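Long-range contacts in CPXV018 protein (Cowpox virus, PDB 4PDC), which probably acts as a secreted MHC class I-like decoy that binds the immune receptor NKG2D and blunts recognition of infected cells: residues 3-8 with 81-86; 9-14 with 75-80. The protein carries 2 engineered substitutions. All blocks are in the same frame, centred on the assembly; numbering follows the deposited sequence.

Interactions 1 and 2 are two lengths of a single antiparallel pairing between strands 2-13 and 75-87, neighbours in the middle of the seven-stranded sheet. Their centres lie about 20 Å apart. Strand 2-13 runs from residues 3-8 into 9-14, and the chain returns through 75-80 before 81-86, so interaction 2 falls between the two halves of interaction 1 in sequence. They join where F8 N meets Y80 O at 2.8 Å, probably a hydrogen bond. Interaction 1 lies nearer the chain's centre, about 7 Å from it against about 14 Å. The pairing seams together the two halves of an MHC class I-like platform, with helices over one face.

Interaction 1 of 2, residues 3-8 with 81-86; sequences KLAFNF and FYECDY
F6 and Y82 trade two backbone hydrogen bonds, and L4 and C84 do the same two residues further along the pairing. The shortest is F6 N to Y82 O at 2.7 Å, with an N-H...O angle of 169°. Between these pairs, A5 faces E83 without such bonds, and its CA sits 3.4 Å from Y82 O in a weaker CA-H...O contact.

Apolar contacts divide over the two faces. On the face of L4, F6, Y82 and C84 the two rings merely brush, F6 CD1 lying 4.5 Å from Y82 CD2, while Y82 O lies in the plane of the F6 ring at its edge. Y55 of helix 51-64 meets F6 edge-to-face. L4 CB touches C84 SG at 4.1 Å, and that sulfur is disulfide-bonded to C134 of helix 131-146, a strand-to-helix tie of the kind found in MHC class I platforms. On the other face the F81 ring, swung anti to its own backbone N (chi1 175°), brings CE1 to 3.7 Å from A5 CB, and N7 ND2 comes to the ring edge, the amide plane turned 54° from the ring.

Charge plays a looser part. K3, extended beyond CG, lays its CD 3.6 Å from E83 OE2, but NZ stays 4.4 Å from that oxygen and makes its salt bridge with D27 instead.

Interaction 2 of 2, residues 9-14 with 75-80; sequences NLEING and YEDLTY
Y75 OH donates to E11 OE2 at 2.6 Å, the shortest polar bond between the two strands. The carboxylate accepts the bond with the anti lone pair of OE2, on the side away from OE1, and its plane stands 77° from the phenol ring. Both side chains reach this meeting point by setting CG anti to the backbone N and leaning diagonally across the non-hydrogen-bonded pairs. D77, on the same face of the neighbouring strand, brings OD1 to 3.5 Å from E11 CB and 4.2 Å from E11 OE2. The like charges probably disfavour each other, and the hydrogen bond from Y75 OH may offset part of that.

N13 meets the CD2-CE2 edge of the same ring. Its amide carbon lies in the ring plane and ND2 is 3.4 Å from Y75 CE2, the amide nearly perpendicular to the ring.

The opposite face holds L10, I12, E76 and L78. I12 packs CD1 at 3.5 Å from E76 O, its chi2 of 95° lying away from a staggered value. E76 is buried, and its carboxylate is gripped by Y99 and N113, one partner to each oxygen. L78 and L10 meet at their CB atoms and share F66 as a neighbour, while W117 of helix 113-126 lies over L78.

L10-L78 and I12-E76 are hydrogen-bonded pairs, each with two backbone bonds, separated by the non-hydrogen-bonded pair E11-D77; the shortest of these bonds is I12 N to E76 O at 2.7 Å. Strands 9-13 and 75-80 run almost exactly antiparallel, with side chains alternating between the helix-covered face and the underside, as in the central β-sheet floor of an MHC class I-like platform.

Interaction 1 of 2, residues 3-8 with 81-86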
# COMPACT_ATOMS: atom_id res chain seq x y z
N LYS E 3 18.17 -9.29 -7.60
CA LYS E 3 16.77 -9.47 -7.95
C LYS E 3 16.05 -10.32 -6.91
O LYS E 3 16.62 -11.26 -6.34
CB LYS E 3 16.63 -10.10 -9.34
CG LYS E 3 17.35 -11.42 -9.50
CD LYS E 3 17.40 -11.84 -10.96
CE LYS E 3 18.08 -13.18 -11.13
NZ LYS E 3 18.14 -13.61 -12.55
N LEU E 4 14.81 -9.94 -6.64
CA LEU E 4 13.93 -10.68 -5.74
C LEU E 4 12.74 -11.14 -6.56
O LEU E 4 12.03 -10.33 -7.14
CB LEU E 4 13.50 -9.80 -4.57
CG LEU E 4 12.65 -10.41 -3.46
CD1 LEU E 4 13.37 -11.55 -2.75
CD2 LEU E 4 12.27 -9.33 -2.48
N ALA E 5 12.53 -12.46 -6.61
CA ALA E 5 11.47 -13.04 -7.43
C ALA E 5 10.47 -13.80 -6.58
O ALA E 5 10.84 -14.49 -5.63
CB ALA E 5 12.06 -13.96 -8.48
N PHE E 6 9.19 -13.65 -6.93
CA PHE E 6 8.10 -14.37 -6.29
C PHE E 6 7.41 -15.23 -7.34
O PHE E 6 6.96 -14.71 -8.36
CB PHE E 6 7.09 -13.40 -5.67
CG PHE E 6 7.66 -12.55 -4.58
CD1 PHE E 6 8.40 -11.41 -4.87
CD2 PHE E 6 7.44 -12.88 -3.25
CE1 PHE E 6 8.91 -10.63 -3.86
CE2 PHE E 6 7.96 -12.09 -2.24
CZ PHE E 6 8.69 -10.97 -2.54
N ASN E 7 7.33 -16.53 -7.09
CA ASN E 7 6.65 -17.45 -8.01
C ASN E 7 5.41 -18.06 -7.36
O ASN E 7 5.52 -18.95 -6.52
CB ASN E 7 7.61 -18.55 -8.47
CG ASN E 7 7.05 -19.35 -9.64
OD1 ASN E 7 6.71 -20.52 -9.49
ND2 ASN E 7 6.94 -18.71 -10.80
N PHE E 8 4.25 -17.56 -7.76
CA PHE E 8 2.97 -18.05 -7.25
C PHE E 8 2.44 -19.15 -8.15
O PHE E 8 2.36 -18.98 -9.36
CB PHE E 8 1.95 -16.92 -7.17
CG PHE E 8 2.34 -15.81 -6.27
CD1 PHE E 8 3.20 -14.81 -6.71
CD2 PHE E 8 1.85 -15.73 -4.98
CE1 PHE E 8 3.57 -13.77 -5.88
CE2 PHE E 8 2.21 -14.69 -4.14
CZ PHE E 8 3.07 -13.71 -4.59
N PHE E 81 4.44 -15.04 -11.96
CA PHE E 81 5.83 -14.76 -11.62
C PHE E 81 6.00 -13.25 -11.53
O PHE E 81 5.62 -12.54 -12.45
CB PHE E 81 6.76 -15.36 -12.67
CG PHE E 81 8.21 -15.03 -12.46
CD1 PHE E 81 8.97 -15.72 -11.54
CD2 PHE E 81 8.82 -14.03 -13.22
CE1 PHE E 81 10.31 -15.42 -11.36
CE2 PHE E 81 10.16 -13.73 -13.04
CZ PHE E 81 10.90 -14.42 -12.11
N TYR E 82 6.53 -12.78 -10.41
CA TYR E 82 6.79 -11.35 -10.23
C TYR E 82 8.20 -11.14 -9.69
O TYR E 82 8.57 -11.71 -8.66
CB TYR E 82 5.76 -10.71 -9.29
CG TYR E 82 6.01 -9.23 -9.11
CD1 TYR E 82 5.57 -8.32 -10.06
CD2 TYR E 82 6.70 -8.75 -8.01
CE1 TYR E 82 5.80 -6.97 -9.91
CE2 TYR E 82 6.93 -7.40 -7.85
CZ TYR E 82 6.48 -6.51 -8.81
OH TYR E 82 6.71 -5.16 -8.66
N GLU E 83 8.96 -10.31 -10.39
CA GLU E 83 10.36 -10.08 -10.05
C GLU E 83 10.70 -8.60 -10.10
O GLU E 83 10.37 -7.92 -11.06
CB GLU E 83 11.27 -10.84 -11.02
CG GLU E 83 12.76 -10.70 -10.74
CD GLU E 83 13.61 -11.28 -11.85
OE1 GLU E 83 13.92 -10.54 -12.80
OE2 GLU E 83 13.97 -12.48 -11.77
N CYS E 84 11.35 -8.11 -9.05
CA CYS E 84 11.92 -6.77 -9.07
C CYS E 84 13.44 -6.89 -9.08
O CYS E 84 14.00 -7.85 -8.54
CB CYS E 84 11.43 -5.92 -7.89
SG CYS E 84 11.96 -6.41 -6.23
N ASP E 85 14.08 -5.93 -9.73
CA ASP E 85 15.52 -5.97 -9.97
C ASP E 85 16.13 -4.63 -9.59
O ASP E 85 15.68 -3.58 -10.07
CB ASP E 85 15.79 -6.30 -11.44
CG ASP E 85 17.27 -6.38 -11.77
OD1 ASP E 85 17.96 -5.34 -11.71
OD2 ASP E 85 17.74 -7.49 -12.10
N TYR E 86 17.13 -4.65 -8.72
CA TYR E 86 17.86 -3.44 -8.34
C TYR E 86 19.30 -3.54 -8.81
O TYR E 86 20.12 -4.26 -8.22
CB TYR E 86 17.79 -3.22 -6.84
CG TYR E 86 18.11 -1.80 -6.42
CD1 TYR E 86 17.35 -0.74 -6.89
CD2 TYR E 86 19.15 -1.53 -5.55
CE1 TYR E 86 17.63 0.56 -6.52
CE2 TYR E 86 19.44 -0.23 -5.17
CZ TYR E 86 18.67 0.81 -5.65
OH TYR E 86 18.94 2.10 -5.28

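Interaction 2 of 2, residues 9-14 with 75-80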
# COMPACT_ATOMS: atom_id res chain seq x y z
N ASN E 9 2.07 -20.28 -7.55
CA ASN E 9 1.49 -21.38 -8.31
C ASN E 9 0.22 -21.91 -7.66
O ASN E 9 0.19 -22.18 -6.45
CB ASN E 9 2.49 -22.52 -8.47
CG ASN E 9 1.96 -23.64 -9.35
OD1 ASN E 9 1.70 -23.43 -10.53
ND2 ASN E 9 1.80 -24.82 -8.77
N LEU E 10 -0.83 -22.03 -8.46
CA LEU E 10 -2.07 -22.67 -8.05
C LEU E 10 -2.35 -23.83 -8.99
O LEU E 10 -2.65 -23.63 -10.17
CB LEU E 10 -3.24 -21.67 -8.06
CG LEU E 10 -4.60 -22.24 -7.66
CD1 LEU E 10 -4.59 -22.77 -6.24
CD2 LEU E 10 -5.69 -21.19 -7.83
N GLU E 11 -2.23 -25.05 -8.47
CA GLU E 11 -2.44 -26.26 -9.27
C GLU E 11 -3.74 -26.94 -8.88
O GLU E 11 -3.89 -27.38 -7.74
CB GLU E 11 -1.27 -27.23 -9.10
CG GLU E 11 -1.35 -28.47 -9.99
CD GLU E 11 -0.20 -29.43 -9.78
OE1 GLU E 11 0.18 -29.67 -8.61
OE2 GLU E 11 0.34 -29.96 -10.78
N ILE E 12 -4.68 -27.00 -9.82
CA ILE E 12 -5.93 -27.73 -9.63
C ILE E 12 -5.92 -28.99 -10.47
O ILE E 12 -6.12 -28.94 -11.69
CB ILE E 12 -7.16 -26.87 -10.02
CG1 ILE E 12 -7.17 -25.56 -9.24
CG2 ILE E 12 -8.45 -27.64 -9.77
CD1 ILE E 12 -6.54 -24.40 -9.99
N ASN E 13 -5.68 -30.12 -9.82
CA ASN E 13 -5.66 -31.43 -10.47
C ASN E 13 -6.81 -32.26 -9.93
O ASN E 13 -6.69 -32.89 -8.88
CB ASN E 13 -4.32 -32.13 -10.25
CG ASN E 13 -4.17 -33.39 -11.08
OD1 ASN E 13 -5.15 -34.06 -11.42
ND2 ASN E 13 -2.92 -33.72 -11.42
N GLY E 14 -7.93 -32.27 -10.64
CA GLY E 14 -9.10 -32.99 -10.19
C GLY E 14 -9.66 -32.37 -8.92
O GLY E 14 -9.99 -31.19 -8.89
N TYR E 75 -7.81 -30.53 -15.21
CA TYR E 75 -6.51 -30.02 -14.79
C TYR E 75 -6.31 -28.56 -15.20
O TYR E 75 -6.48 -28.20 -16.36
CB TYR E 75 -5.38 -30.87 -15.37
CG TYR E 75 -4.02 -30.55 -14.81
CD1 TYR E 75 -3.22 -29.58 -15.39
CD2 TYR E 75 -3.53 -31.21 -13.69
CE1 TYR E 75 -1.97 -29.28 -14.88
CE2 TYR E 75 -2.29 -30.92 -13.17
CZ TYR E 75 -1.51 -29.95 -13.76
OH TYR E 75 -0.27 -29.65 -13.25
N GLU E 76 -5.94 -27.74 -14.22
CA GLU E 76 -5.58 -26.35 -14.46
C GLU E 76 -4.41 -25.96 -13.57
O GLU E 76 -4.49 -26.06 -12.34
CB GLU E 76 -6.76 -25.40 -14.19
CG GLU E 76 -7.81 -25.39 -15.29
CD GLU E 76 -8.67 -24.14 -15.25
OE1 GLU E 76 -9.16 -23.78 -14.15
OE2 GLU E 76 -8.86 -23.51 -16.31
N ASP E 77 -3.32 -25.53 -14.20
CA ASP E 77 -2.15 -25.04 -13.50
C ASP E 77 -1.94 -23.57 -13.83
O ASP E 77 -1.75 -23.20 -14.98
CB ASP E 77 -0.91 -25.85 -13.88
CG ASP E 77 0.30 -25.48 -13.04
OD1 ASP E 77 0.33 -25.85 -11.85
OD2 ASP E 77 1.22 -24.82 -13.57
N LEU E 78 -1.98 -22.73 -12.80
CA LEU E 78 -1.84 -21.30 -12.96
C LEU E 78 -0.58 -20.82 -12.27
O LEU E 78 -0.35 -21.15 -11.10
CB LEU E 78 -3.07 -20.57 -12.40
CG LEU E 78 -4.38 -20.86 -13.12
CD1 LEU E 78 -5.55 -20.44 -12.27
CD2 LEU E 78 -4.41 -20.14 -14.46
N THR E 79 0.24 -20.06 -12.98
CA THR E 79 1.45 -19.49 -12.39
C THR E 79 1.49 -17.99 -12.60
O THR E 79 1.13 -17.48 -13.66
CB THR E 79 2.73 -20.11 -13.00
OG1 THR E 79 2.70 -21.53 -12.83
CG2 THR E 79 3.97 -19.55 -12.32
N TYR E 80 1.93 -17.29 -11.56
CA TYR E 80 2.20 -15.86 -11.63
C TYR E 80 3.60 -15.60 -11.10
O TYR E 80 3.90 -15.90 -9.95
CB TYR E 80 1.17 -15.06 -10.84
CG TYR E 80 1.45 -13.58 -10.80
CD1 TYR E 80 1.55 -12.83 -11.96
CD2 TYR E 80 1.59 -12.92 -9.58
CE1 TYR E 80 1.79 -11.47 -11.92
CE2 TYR E 80 1.83 -11.56 -9.53
CZ TYR E 80 1.93 -10.84 -10.70
OH TYR E 80 2.17 -9.48 -10.65